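Local structure of citrate synthase (Metallosphaera sedula, 6ABX) at residues A[129-134]-A[154-159]; A[70-75]-A[119-124]; A[229-234]-A[282-287]; A[147-152]-A[168-173]. The protein probably catalyses the condensation of oxaloacetate with acetyl-CoA and water to give citrate and CoA, a step of the tricarboxylic acid cycle. All blocks are in the same frame, centred on the assembly; numbering follows the deposited sequence.

In the fold
Contacts 1, 2 and 4 lie close together, their centres about 15 Å apart, whereas the centre of contact 3 stands off by about 27 Å or more. Helix 112-134 serves contacts 1 and 2 and helix 148-157 serves contacts 1 and 4, so these three tie one group of helices together; Pro-124 of contact 2 packs on Met-155 of contact 1 and His-148 of contact 4. Contact 4 is buried, and its polar pair, Ser-149 with Asp-170, is closed by a hydrogen bond and a water. Contacts 1 to 3 are partly buried: an arginine reaches a helix end in contact 1, methylene groups meet backbone carbonyls in contact 2, and apolar packing carries contact 3.

Contact 1. Residues A[129-134]-A[154-159]; sequences LIQRTR and YMIRGE
Hydrogen bonding across this contact belongs to Arg-132, which reaches from helix 112-134 to the C-terminal end of helix 148-157. Its NH1 donates to Ile-156 O over 3.1 Å, nearly straight at 163°; the acceptor lies close to the guanidinium plane, at its edge, while the nitrogen sits well above the carbonyl plane. NH1 also donates to a water, at 2.9 Å, that in turn gives a hydrogen to Arg-157 O. Bends at chi2 and chi3, both near -70°, fold the arginine along its neighbour and set CD 3.4 Å from Met-155 O. Elsewhere NE is held by Glu-138 O.

Carbonyls in the last turn of a helix lack their usual amide partners, so a cationic side chain suits this C-terminal end; the helix stops at Gly-158, whose phi is positive (80°). Ile-156 O would probably lose this donor, and the bridging water its link to helix 112-134, if an alanine stood in place of Arg-132.

Apolar packing lies deeper. Ile-156 CD1 comes within 3.8 Å of Gln-131 CB and also touches CG, the two side chains passing aslant. The Gln-131 amide turns elsewhere, OE1 accepting from Asp-320 N.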
loop_
_atom_site.group_PDB
_atom_site.type_symbol
_atom_site.label_atom_id
_atom_site.label_comp_id
_atom_site.label_asym_id
_atom_site.label_seq_id
_atom_site.Cartn_x
_atom_site.Cartn_y
_atom_site.Cartn_z
ATOM N N LEU A 129 -1.604 8.537 -21.819
ATOM C CA LEU A 129 -1.494 9.992 -21.672
ATOM C C LEU A 129 -0.127 10.401 -21.133
ATOM O O LEU A 129 0.467 11.352 -21.654
ATOM C CB LEU A 129 -2.625 10.490 -20.794
ATOM C CG LEU A 129 -2.656 11.992 -20.545
ATOM C CD1 LEU A 129 -2.684 12.763 -21.855
ATOM C CD2 LEU A 129 -3.884 12.279 -19.699
ATOM N N ILE A 130 0.474 9.607 -20.226
ATOM C CA ILE A 130 1.851 9.878 -19.845
ATOM C C ILE A 130 2.734 9.842 -21.095
ATOM O O ILE A 130 3.532 10.757 -21.302
ATOM C CB ILE A 130 2.378 8.913 -18.759
ATOM C CG1 ILE A 130 1.627 9.037 -17.448
ATOM C CG2 ILE A 130 3.903 9.115 -18.590
ATOM C CD1 ILE A 130 1.945 7.946 -16.438
ATOM N N GLN A 131 2.649 8.752 -21.874
ATOM C CA GLN A 131 3.536 8.568 -23.003
ATOM C C GLN A 131 3.357 9.671 -24.052
ATOM O O GLN A 131 4.349 10.167 -24.557
ATOM C CB GLN A 131 3.301 7.217 -23.662
ATOM C CG GLN A 131 4.163 7.014 -24.877
ATOM C CD GLN A 131 5.560 6.751 -24.431
ATOM O OE1 GLN A 131 5.921 5.609 -24.051
ATOM N NE2 GLN A 131 6.331 7.836 -24.395
ATOM N N ARG A 132 2.112 9.973 -24.413
ATOM C CA ARG A 132 1.785 10.979 -25.444
ATOM C C ARG A 132 2.348 12.327 -24.963
ATOM O O ARG A 132 3.043 12.997 -25.738
ATOM C CB ARG A 132 0.274 11.130 -25.624
ATOM C CG ARG A 132 -0.419 9.903 -26.204
ATOM C CD ARG A 132 -0.166 9.667 -27.671
ATOM N NE ARG A 132 -0.810 10.588 -28.606
ATOM C CZ ARG A 132 -0.649 10.574 -29.926
ATOM N NH1 ARG A 132 0.020 9.605 -30.548
ATOM N NH2 ARG A 132 -1.247 11.499 -30.649
ATOM N N THR A 133 2.137 12.634 -23.684
ATOM C CA THR A 133 2.548 13.964 -23.135
ATOM C C THR A 133 4.072 14.105 -23.232
ATOM O O THR A 133 4.608 15.162 -23.610
ATOM C CB THR A 133 2.012 14.164 -21.719
ATOM O OG1 THR A 133 0.588 14.122 -21.721
ATOM C CG2 THR A 133 2.486 15.471 -21.137
ATOM N N ARG A 134 4.799 13.038 -22.902
ATOM C CA ARG A 134 6.245 13.088 -22.914
ATOM C C ARG A 134 6.763 13.398 -24.322
ATOM O O ARG A 134 7.837 14.005 -24.474
ATOM C CB ARG A 134 6.863 11.787 -22.419
ATOM C CG ARG A 134 6.756 11.661 -20.922
ATOM C CD ARG A 134 7.265 10.306 -20.623
ATOM N NE ARG A 134 7.560 10.090 -19.264
ATOM C CZ ARG A 134 8.260 9.018 -18.893
ATOM N NH1 ARG A 134 8.513 8.052 -19.778
ATOM N NH2 ARG A 134 8.687 8.929 -17.658
ATOM N N TYR A 154 -3.662 1.891 -29.911
ATOM C CA TYR A 154 -4.301 3.050 -30.566
ATOM C C TYR A 154 -4.042 4.331 -29.760
ATOM O O TYR A 154 -3.669 5.358 -30.296
ATOM C CB TYR A 154 -5.800 2.797 -30.729
ATOM C CG TYR A 154 -6.602 4.022 -31.052
ATOM C CD1 TYR A 154 -6.476 4.628 -32.292
ATOM C CD2 TYR A 154 -7.402 4.628 -30.112
ATOM C CE1 TYR A 154 -7.157 5.807 -32.568
ATOM C CE2 TYR A 154 -8.118 5.787 -30.386
ATOM C CZ TYR A 154 -8.008 6.362 -31.637
ATOM O OH TYR A 154 -8.681 7.529 -31.925
ATOM N N MET A 155 -4.133 4.256 -28.441
ATOM C CA MET A 155 -3.972 5.421 -27.608
ATOM C C MET A 155 -2.507 5.891 -27.584
ATOM O O MET A 155 -2.255 7.033 -27.247
ATOM C CB MET A 155 -4.470 5.174 -26.191
ATOM C CG MET A 155 -6.009 5.029 -26.103
ATOM S SD MET A 155 -6.599 4.982 -24.407
ATOM C CE MET A 155 -5.652 3.566 -23.821
ATOM N N ILE A 156 -1.542 4.983 -27.776
ATOM C CA ILE A 156 -0.115 5.370 -27.870
ATOM C C ILE A 156 0.222 5.949 -29.241
ATOM O O ILE A 156 1.024 6.908 -29.351
ATOM C CB ILE A 156 0.755 4.115 -27.579
ATOM C CG1 ILE A 156 0.505 3.556 -26.186
ATOM C CG2 ILE A 156 2.224 4.415 -27.785
ATOM C CD1 ILE A 156 1.111 4.433 -25.154
ATOM N N ARG A 157 -0.235 5.261 -30.298
ATOM C CA ARG A 157 0.200 5.571 -31.663
ATOM C C ARG A 157 -0.691 6.625 -32.299
ATOM O O ARG A 157 -0.242 7.355 -33.196
ATOM C CB ARG A 157 0.216 4.286 -32.499
ATOM C CG ARG A 157 1.438 3.414 -32.211
ATOM C CD ARG A 157 1.099 2.069 -31.671
ATOM N NE ARG A 157 2.165 1.085 -31.852
ATOM C CZ ARG A 157 1.997 -0.030 -32.493
ATOM N NH1 ARG A 157 1.007 -0.144 -33.367
ATOM N NH2 ARG A 157 2.785 -1.040 -32.207
ATOM N N GLY A 158 -1.960 6.668 -31.910
ATOM C CA GLY A 158 -2.947 7.570 -32.529
ATOM C C GLY A 158 -3.482 7.033 -33.835
ATOM O O GLY A 158 -4.177 7.741 -34.555
ATOM N N GLU A 159 -3.174 5.779 -34.148
ATOM C CA GLU A 159 -3.792 5.063 -35.252
ATOM C C GLU A 159 -3.931 3.595 -34.863
ATOM O O GLU A 159 -3.206 3.099 -33.990
ATOM C CB GLU A 159 -3.027 5.262 -36.562
ATOM C CG GLU A 159 -1.617 4.753 -36.591
ATOM C CD GLU A 159 -0.993 4.848 -37.989
ATOM O OE1 GLU A 159 0.217 5.138 -38.080
ATOM O OE2 GLU A 159 -1.719 4.633 -38.997
HETATM O O HOH W 1 0.271 10.597 -33.283
#

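Contact 2. Residues A[70-75]-A[119-124]; sequences EERSIS and MTAKIP
This is a loop-on-helix packing contact, in which the turn joining helix 58-69 to helix 76-85 lies against helix 112-134 with backbone carbonyls and aliphatic carbons in touch. The chains come closest where the CA atoms of Arg-72 and Lys-122 are 4.6 Å apart, an approach consistent with the small Ala-121 beside them. Its methyl points at the loop and meets Glu-71 O at 3.5 Å, with Glu-71 CB beside it, and so suits the closeness of the two backbones.

Lys-122 runs alongside the loop. Extended beyond CG, its stem lies across two carbonyls together: CG is nearest Glu-71 O, at 3.2 Å, and CE is nearest Ser-73 O, also at 3.2 Å. CE, next to the ammonium group, is probably somewhat polarised and suited to such oxygens. Beyond it NZ donates no direct bond to the loop but holds a water at 3.2 Å, which takes a weak bond from Ser-75 N. A long flexible lysine thus packs with its stem and keeps its charge hydrated.

At the flanks, Ile-74 CG2 lies 4.0 Å from Lys-122 CB, the two side chains running past each other in opposite senses. Arg-72 lays its CG 3.6 Å from Ala-121 O, then stretches away, chi2 and chi3 near 180°, until NH1 bonds to Leu-146 O.

Ser-75 caps the start of helix 76-85 through Ile-78 N, Arg-72 O accepts from Thr-125 OG1 farther along helix 112-134, and the Arg-72 side chain lies on Asn-151 of helix 148-157, while Met-119 and Ile-123 pack on helix 91-105.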
loop_
_atom_site.group_PDB
_atom_site.type_symbol
_atom_site.label_atom_id
_atom_site.label_comp_id
_atom_site.label_asym_id
_atom_site.label_seq_id
_atom_site.Cartn_x
_atom_site.Cartn_y
_atom_site.Cartn_z
ATOM N N GLU A 70 -16.495 0.428 -22.047
ATOM C CA GLU A 70 -17.256 1.603 -21.674
ATOM C C GLU A 70 -16.819 2.213 -20.317
ATOM O O GLU A 70 -17.413 3.224 -19.905
ATOM C CB GLU A 70 -18.748 1.259 -21.657
ATOM C CG GLU A 70 -19.305 0.913 -23.003
ATOM C CD GLU A 70 -19.339 1.993 -24.069
ATOM O OE1 GLU A 70 -19.482 1.630 -25.250
ATOM O OE2 GLU A 70 -19.280 3.214 -23.715
ATOM N N GLU A 71 -15.717 1.746 -19.682
ATOM C CA GLU A 71 -15.278 2.243 -18.397
ATOM C C GLU A 71 -13.853 2.841 -18.469
ATOM O O GLU A 71 -13.235 3.114 -17.449
ATOM C CB GLU A 71 -15.322 1.141 -17.355
ATOM C CG GLU A 71 -16.738 0.674 -17.123
ATOM C CD GLU A 71 -17.492 1.376 -16.028
ATOM O OE1 GLU A 71 -18.584 0.866 -15.744
ATOM O OE2 GLU A 71 -16.965 2.403 -15.439
ATOM N N ARG A 72 -13.403 3.126 -19.684
ATOM C CA ARG A 72 -11.992 3.524 -19.965
ATOM C C ARG A 72 -11.665 5.009 -19.748
ATOM O O ARG A 72 -10.449 5.326 -19.704
ATOM C CB ARG A 72 -11.604 3.155 -21.385
ATOM C CG ARG A 72 -11.466 1.666 -21.623
ATOM C CD ARG A 72 -11.261 1.420 -23.099
ATOM N NE ARG A 72 -11.163 0.026 -23.416
ATOM C CZ ARG A 72 -11.439 -0.513 -24.588
ATOM N NH1 ARG A 72 -11.648 0.270 -25.648
ATOM N NH2 ARG A 72 -11.440 -1.833 -24.703
ATOM N N SER A 73 -12.669 5.898 -19.666
ATOM C CA SER A 73 -12.440 7.354 -19.588
ATOM C C SER A 73 -11.930 7.728 -18.212
ATOM O O SER A 73 -12.376 7.112 -17.225
ATOM C CB SER A 73 -13.709 8.174 -19.831
ATOM O OG SER A 73 -14.101 7.997 -21.142
ATOM N N ILE A 74 -11.073 8.743 -18.173
ATOM C CA ILE A 74 -10.586 9.261 -16.909
ATOM C C ILE A 74 -11.143 10.668 -16.668
ATOM O O ILE A 74 -11.407 11.437 -17.617
ATOM C CB ILE A 74 -9.053 9.207 -16.857
ATOM C CG1 ILE A 74 -8.414 9.949 -18.032
ATOM C CG2 ILE A 74 -8.578 7.765 -16.777
ATOM C CD1 ILE A 74 -6.882 10.021 -17.971
ATOM N N SER A 75 -11.193 11.025 -15.394
ATOM C CA SER A 75 -11.724 12.330 -14.984
ATOM C C SER A 75 -10.826 13.455 -15.453
ATOM O O SER A 75 -9.638 13.283 -15.719
ATOM C CB SER A 75 -11.935 12.397 -13.500
ATOM O OG SER A 75 -10.700 12.354 -12.784
ATOM N N MET A 119 -10.602 0.141 -12.674
ATOM C CA MET A 119 -9.147 0.346 -12.624
ATOM C C MET A 119 -8.473 -0.305 -13.845
ATOM O O MET A 119 -7.560 0.270 -14.485
ATOM C CB MET A 119 -8.550 -0.209 -11.326
ATOM C CG MET A 119 -8.868 0.640 -10.109
ATOM S SD MET A 119 -8.114 -0.026 -8.615
ATOM C CE MET A 119 -9.477 -0.955 -7.923
ATOM N N THR A 120 -8.898 -1.514 -14.205
ATOM C CA THR A 120 -8.314 -2.254 -15.278
ATOM C C THR A 120 -8.559 -1.535 -16.619
ATOM O O THR A 120 -7.672 -1.428 -17.448
ATOM C CB THR A 120 -8.870 -3.685 -15.330
ATOM O OG1 THR A 120 -8.598 -4.345 -14.081
ATOM C CG2 THR A 120 -8.314 -4.485 -16.480
ATOM N N ALA A 121 -9.738 -0.954 -16.790
ATOM C CA ALA A 121 -10.069 -0.189 -17.968
ATOM C C ALA A 121 -9.272 1.106 -18.049
ATOM O O ALA A 121 -8.879 1.532 -19.157
ATOM C CB ALA A 121 -11.564 0.116 -18.041
ATOM N N LYS A 122 -9.087 1.786 -16.936
ATOM C CA LYS A 122 -8.575 3.141 -16.962
ATOM C C LYS A 122 -7.063 3.227 -16.889
ATOM O O LYS A 122 -6.524 4.195 -17.409
ATOM C CB LYS A 122 -9.113 3.960 -15.801
ATOM C CG LYS A 122 -10.632 4.167 -15.828
ATOM C CD LYS A 122 -11.193 4.741 -14.563
ATOM C CE LYS A 122 -12.679 5.047 -14.734
ATOM N NZ LYS A 122 -13.244 5.789 -13.593
ATOM N N ILE A 123 -6.380 2.229 -16.311
ATOM C CA ILE A 123 -4.942 2.354 -16.192
ATOM C C ILE A 123 -4.288 2.584 -17.554
ATOM O O ILE A 123 -3.369 3.416 -17.652
ATOM C CB ILE A 123 -4.352 1.207 -15.352
ATOM C CG1 ILE A 123 -4.712 1.487 -13.887
ATOM C CG2 ILE A 123 -2.866 1.109 -15.591
ATOM C CD1 ILE A 123 -4.579 0.323 -12.930
ATOM N N PRO A 124 -4.619 1.827 -18.616
ATOM C CA PRO A 124 -4.012 2.085 -19.928
ATOM C C PRO A 124 -4.244 3.506 -20.420
ATOM O O PRO A 124 -3.359 4.070 -21.110
ATOM C CB PRO A 124 -4.627 1.062 -20.897
ATOM C CG PRO A 124 -5.058 -0.068 -19.927
ATOM C CD PRO A 124 -5.468 0.623 -18.651
HETATM O O HOH W 2 -11.390 8.335 -13.453
#

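Contact 3. Residues A[229-234]-A[282-287]; sequences ETPDNV and LFEIAN
Ile-285 pushes its delta methyl against the backbone of the turn at 229-231, CD1 lying 3.5 Å from Glu-229 C and close to Thr-230 N as well. CG1, placed anti to the carbonyl carbon (chi1 -68°) and continued by an extended chi2, carries the methyl out from helix 277-297 to the loop. The same CG1 is 3.6 Å from Pro-231 N and 4.0 Å from Pro-231 CD, with the proline ring and the isoleucine crossing at about a right angle. Its other branch, CG2, turns to Val-234 and meets CG2 of that residue at 4.0 Å. A beta-branched isoleucine therefore fills two places at once, one along the loop and one at the start of helix 234-243.

Pro-231 has a second neighbour in Glu-284, which stands at the margin. Proline CG touches Glu-284 OE1 at 3.6 Å and also CB, so the ring rests against the stem and one carboxylate oxygen. The compact ring suits this close approach, where its CA is 4.8 Å from that of Ile-285.

Val-234 is buried and also packs on Val-289 and Ile-292 of helix 277-297, while Phe-225 and Ile-228 of helix 220-228 line Ile-285. The loop between helices 220-228 and 234-243 is thus seated on helix 277-297 in the mainly helical architecture of citrate synthase; the side chain of Val-234 lies about 8 Å from that of Leu-248, an acetyl-CoA-binding residue.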
loop_
_atom_site.group_PDB
_atom_site.type_symbol
_atom_site.label_atom_id
_atom_site.label_comp_id
_atom_site.label_asym_id
_atom_site.label_seq_id
_atom_site.Cartn_x
_atom_site.Cartn_y
_atom_site.Cartn_z
ATOM N N GLU A 229 24.747 -3.045 -27.741
ATOM C CA GLU A 229 24.674 -2.320 -29.027
ATOM C C GLU A 229 24.685 -3.245 -30.248
ATOM O O GLU A 229 23.852 -3.086 -31.155
ATOM C CB GLU A 229 25.825 -1.330 -29.203
ATOM C CG GLU A 229 25.682 -0.069 -28.391
ATOM C CD GLU A 229 26.517 1.094 -28.903
ATOM O OE1 GLU A 229 26.996 1.879 -28.064
ATOM O OE2 GLU A 229 26.690 1.208 -30.145
ATOM N N THR A 230 25.670 -4.141 -30.352
ATOM C CA THR A 230 25.788 -4.996 -31.512
ATOM C C THR A 230 25.882 -6.448 -31.071
ATOM O O THR A 230 26.478 -6.755 -30.029
ATOM C CB THR A 230 27.032 -4.659 -32.343
ATOM O OG1 THR A 230 28.158 -4.988 -31.534
ATOM C CG2 THR A 230 27.163 -3.204 -32.737
ATOM N N PRO A 231 25.310 -7.394 -31.845
ATOM C CA PRO A 231 25.410 -8.808 -31.512
ATOM C C PRO A 231 26.839 -9.344 -31.285
ATOM O O PRO A 231 27.031 -10.248 -30.418
ATOM C CB PRO A 231 24.753 -9.532 -32.689
ATOM C CG PRO A 231 23.864 -8.495 -33.353
ATOM C CD PRO A 231 24.431 -7.136 -33.007
ATOM N N ASP A 232 27.812 -8.786 -32.023
ATOM C CA ASP A 232 29.226 -9.229 -31.978
ATOM C C ASP A 232 29.892 -8.813 -30.661
ATOM O O ASP A 232 30.935 -9.417 -30.279
ATOM C CB ASP A 232 30.051 -8.649 -33.133
ATOM C CG ASP A 232 29.868 -9.384 -34.454
ATOM O OD1 ASP A 232 29.334 -10.509 -34.436
ATOM O OD2 ASP A 232 30.283 -8.831 -35.494
ATOM N N ASN A 233 29.297 -7.838 -29.960
ATOM C CA ASN A 233 29.789 -7.387 -28.685
ATOM C C ASN A 233 29.191 -8.183 -27.501
ATOM O O ASN A 233 29.530 -7.855 -26.369
ATOM C CB ASN A 233 29.494 -5.905 -28.485
ATOM C CG ASN A 233 30.219 -5.248 -27.331
ATOM O OD1 ASN A 233 31.417 -5.471 -27.123
ATOM N ND2 ASN A 233 29.525 -4.422 -26.564
ATOM N N VAL A 234 28.344 -9.197 -27.714
ATOM C CA VAL A 234 27.685 -9.833 -26.592
ATOM C C VAL A 234 28.685 -10.550 -25.653
ATOM O O VAL A 234 28.633 -10.396 -24.408
ATOM C CB VAL A 234 26.635 -10.830 -27.080
ATOM C CG1 VAL A 234 26.279 -11.819 -26.003
ATOM C CG2 VAL A 234 25.426 -10.092 -27.622
ATOM N N LEU A 282 18.271 -5.786 -31.454
ATOM C CA LEU A 282 18.110 -5.968 -30.019
ATOM C C LEU A 282 17.650 -7.376 -29.693
ATOM O O LEU A 282 18.089 -7.949 -28.661
ATOM C CB LEU A 282 17.175 -4.913 -29.413
ATOM C CG LEU A 282 17.700 -3.484 -29.340
ATOM C CD1 LEU A 282 16.618 -2.559 -28.804
ATOM C CD2 LEU A 282 18.918 -3.361 -28.445
ATOM N N PHE A 283 16.812 -7.982 -30.536
ATOM C CA PHE A 283 16.443 -9.361 -30.342
ATOM C C PHE A 283 17.610 -10.328 -30.592
ATOM O O PHE A 283 17.693 -11.327 -29.899
ATOM C CB PHE A 283 15.245 -9.754 -31.211
ATOM C CG PHE A 283 13.944 -9.481 -30.512
ATOM C CD1 PHE A 283 13.444 -10.409 -29.613
ATOM C CD2 PHE A 283 13.249 -8.299 -30.727
ATOM C CE1 PHE A 283 12.261 -10.143 -28.946
ATOM C CE2 PHE A 283 12.072 -8.032 -30.045
ATOM C CZ PHE A 283 11.584 -8.966 -29.163
ATOM N N GLU A 284 18.413 -10.076 -31.622
ATOM C CA GLU A 284 19.620 -10.892 -31.889
ATOM C C GLU A 284 20.510 -10.869 -30.641
ATOM O O GLU A 284 20.963 -11.946 -30.177
ATOM C CB GLU A 284 20.354 -10.364 -33.122
ATOM C CG GLU A 284 19.568 -10.595 -34.402
ATOM C CD GLU A 284 20.115 -9.971 -35.679
ATOM O OE1 GLU A 284 21.125 -9.230 -35.612
ATOM O OE2 GLU A 284 19.512 -10.219 -36.747
ATOM N N ILE A 285 20.728 -9.662 -30.115
ATOM C CA ILE A 285 21.515 -9.472 -28.873
ATOM C C ILE A 285 20.924 -10.303 -27.742
ATOM O O ILE A 285 21.626 -11.069 -27.062
ATOM C CB ILE A 285 21.653 -7.991 -28.520
ATOM C CG1 ILE A 285 22.516 -7.260 -29.543
ATOM C CG2 ILE A 285 22.152 -7.822 -27.093
ATOM C CD1 ILE A 285 22.484 -5.780 -29.416
ATOM N N ALA A 286 19.607 -10.178 -27.495
ATOM C CA ALA A 286 18.982 -10.858 -26.390
ATOM C C ALA A 286 19.134 -12.389 -26.503
ATOM O O ALA A 286 19.409 -13.108 -25.530
ATOM C CB ALA A 286 17.516 -10.432 -26.333
ATOM N N ASN A 287 18.954 -12.908 -27.711
ATOM C CA ASN A 287 19.030 -14.324 -27.963
ATOM C C ASN A 287 20.441 -14.849 -27.665
ATOM O O ASN A 287 20.587 -15.909 -27.020
ATOM C CB ASN A 287 18.536 -14.649 -29.374
ATOM C CG ASN A 287 17.015 -14.577 -29.431
ATOM O OD1 ASN A 287 16.316 -14.601 -28.394
ATOM N ND2 ASN A 287 16.487 -14.498 -30.637
#

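Contact 4. Residues A[147-152]-A[168-173]; sequences SHSENF and VLDVSL
Leu-169, the first residue of 168-173 to reach across, sets CD2 3.6 Å from Ser-149 O and 3.9 Å from Phe-152 CB. Leucine and phenylalanine side chains cross at about a right angle, and a branched aliphatic group fits here between the helix backbone and the aromatic stem.

One residue on, Asp-170 supplies the polar link. Ser-149 OG donates to Asp-170 OD1 at 2.6 Å, OD1 accepting through its anti lone pair, which faces away from the second carboxylate oxygen. A water gives a hydrogen to the same OD1 at 2.7 Å and accepts from Ser-149 N at 3.0 Å, so that serine and aspartate are joined twice. The Ser-149 amide, in the first turn of helix 148-157 where amides lack acceptors within the helix, thus reaches the Asp-170 carboxylate through the water. Asp-170 OD2 is taken by Phe-43 N. With an alanine here, Phe-43 N would probably lose its acceptor and the buried Ser-149 hydroxyl would be set free to turn.

The helical segments 148-152 and 168-173 cross at 114°, with axes 9.0 Å apart, in the helical body of the citrate synthase fold. The small Ser-149 lies where the backbones come nearest, its CA 5.4 Å from that of Asp-170.

Leu-173 follows one turn after Leu-169. Its CG stands anti to the carbonyl carbon (chi1 -65°), and CD1 comes nearest to Ser-149 OG, then meets the edges of two rings, 3.9 Å from His-148 CD2 and farther from Phe-152 CD2. His-148 is also stacked with Phe-43, and Phe-152 packs edge-to-face with Phe-319.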
loop_
_atom_site.group_PDB
_atom_site.type_symbol
_atom_site.label_atom_id
_atom_site.label_comp_id
_atom_site.label_asym_id
_atom_site.label_seq_id
_atom_site.Cartn_x
_atom_site.Cartn_y
_atom_site.Cartn_z
ATOM N N SER A 147 -11.123 -3.511 -28.836
ATOM C CA SER A 147 -10.785 -4.381 -27.703
ATOM C C SER A 147 -9.597 -3.817 -26.918
ATOM O O SER A 147 -8.980 -2.848 -27.287
ATOM C CB SER A 147 -10.530 -5.774 -28.165
ATOM O OG SER A 147 -11.798 -6.345 -28.550
ATOM N N HIS A 148 -9.380 -4.401 -25.744
ATOM C CA HIS A 148 -8.459 -3.812 -24.757
ATOM C C HIS A 148 -7.098 -3.537 -25.379
ATOM O O HIS A 148 -6.575 -2.435 -25.192
ATOM C CB HIS A 148 -8.343 -4.720 -23.536
ATOM C CG HIS A 148 -7.391 -4.243 -22.521
ATOM N ND1 HIS A 148 -7.792 -3.448 -21.477
ATOM C CD2 HIS A 148 -6.045 -4.418 -22.399
ATOM C CE1 HIS A 148 -6.734 -3.188 -20.717
ATOM N NE2 HIS A 148 -5.658 -3.753 -21.260
ATOM N N SER A 149 -6.464 -4.565 -25.940
ATOM C CA SER A 149 -5.057 -4.420 -26.395
ATOM C C SER A 149 -4.995 -3.548 -27.664
ATOM O O SER A 149 -4.066 -2.736 -27.799
ATOM C CB SER A 149 -4.448 -5.782 -26.606
ATOM O OG SER A 149 -4.392 -6.495 -25.369
ATOM N N GLU A 150 -5.986 -3.695 -28.542
ATOM C CA GLU A 150 -6.023 -2.849 -29.764
ATOM C C GLU A 150 -6.125 -1.363 -29.350
ATOM O O GLU A 150 -5.429 -0.473 -29.874
ATOM C CB GLU A 150 -7.168 -3.242 -30.699
ATOM C CG GLU A 150 -7.048 -2.421 -31.975
ATOM C CD GLU A 150 -7.915 -2.745 -33.175
ATOM O OE1 GLU A 150 -8.819 -3.634 -33.033
ATOM O OE2 GLU A 150 -7.673 -2.084 -34.245
ATOM N N ASN A 151 -7.008 -1.081 -28.392
ATOM C CA ASN A 151 -7.201 0.264 -27.919
ATOM C C ASN A 151 -5.927 0.819 -27.261
ATOM O O ASN A 151 -5.636 2.032 -27.372
ATOM C CB ASN A 151 -8.345 0.366 -26.909
ATOM C CG ASN A 151 -8.550 1.780 -26.441
ATOM O OD1 ASN A 151 -8.960 2.631 -27.249
ATOM N ND2 ASN A 151 -8.338 2.029 -25.164
ATOM N N PHE A 152 -5.209 -0.016 -26.502
ATOM C CA PHE A 152 -4.029 0.434 -25.795
ATOM C C PHE A 152 -2.982 0.938 -26.820
ATOM O O PHE A 152 -2.421 2.040 -26.679
ATOM C CB PHE A 152 -3.462 -0.716 -24.942
ATOM C CG PHE A 152 -2.582 -0.317 -23.782
ATOM C CD1 PHE A 152 -2.057 0.957 -23.647
ATOM C CD2 PHE A 152 -2.283 -1.241 -22.800
ATOM C CE1 PHE A 152 -1.269 1.302 -22.566
ATOM C CE2 PHE A 152 -1.462 -0.897 -21.738
ATOM C CZ PHE A 152 -1.009 0.381 -21.588
ATOM N N VAL A 168 0.426 -9.670 -30.018
ATOM C CA VAL A 168 1.642 -9.717 -29.173
ATOM C C VAL A 168 1.411 -8.955 -27.867
ATOM O O VAL A 168 1.735 -9.466 -26.793
ATOM C CB VAL A 168 2.905 -9.228 -29.916
ATOM C CG1 VAL A 168 4.089 -9.288 -28.974
ATOM C CG2 VAL A 168 3.168 -10.085 -31.160
ATOM N N LEU A 169 0.784 -7.786 -27.939
ATOM C CA LEU A 169 0.497 -7.025 -26.700
ATOM C C LEU A 169 -0.473 -7.823 -25.818
ATOM O O LEU A 169 -0.297 -7.930 -24.569
ATOM C CB LEU A 169 -0.100 -5.651 -26.984
ATOM C CG LEU A 169 -0.439 -4.872 -25.720
ATOM C CD1 LEU A 169 0.747 -4.712 -24.817
ATOM C CD2 LEU A 169 -1.011 -3.503 -26.067
ATOM N N ASP A 170 -1.512 -8.412 -26.439
ATOM C CA ASP A 170 -2.522 -9.140 -25.726
ATOM C C ASP A 170 -1.883 -10.302 -24.931
ATOM O O ASP A 170 -2.121 -10.502 -23.749
ATOM C CB ASP A 170 -3.554 -9.633 -26.727
ATOM C CG ASP A 170 -4.884 -9.852 -26.078
ATOM O OD1 ASP A 170 -5.505 -8.822 -25.622
ATOM O OD2 ASP A 170 -5.228 -11.015 -25.987
ATOM N N VAL A 171 -1.059 -11.101 -25.583
ATOM C CA VAL A 171 -0.362 -12.174 -24.901
ATOM C C VAL A 171 0.576 -11.640 -23.810
ATOM O O VAL A 171 0.546 -12.172 -22.649
ATOM C CB VAL A 171 0.404 -13.050 -25.900
ATOM C CG1 VAL A 171 1.306 -14.070 -25.188
ATOM C CG2 VAL A 171 -0.541 -13.750 -26.852
ATOM N N SER A 172 1.397 -10.611 -24.114
ATOM C CA SER A 172 2.260 -10.075 -23.134
ATOM C C SER A 172 1.528 -9.592 -21.869
ATOM O O SER A 172 2.008 -9.866 -20.747
ATOM C CB SER A 172 3.112 -8.971 -23.723
ATOM O OG SER A 172 3.691 -9.421 -24.919
ATOM N N LEU A 173 0.338 -8.969 -22.005
ATOM C CA LEU A 173 -0.455 -8.585 -20.848
ATOM C C LEU A 173 -1.027 -9.818 -20.131
ATOM O O LEU A 173 -0.926 -9.889 -18.879
ATOM C CB LEU A 173 -1.582 -7.638 -21.277
ATOM C CG LEU A 173 -1.127 -6.283 -21.816
ATOM C CD1 LEU A 173 -2.298 -5.533 -22.419
ATOM C CD2 LEU A 173 -0.448 -5.478 -20.716
HETATM O O HOH W 3 -7.726 -7.272 -26.007
#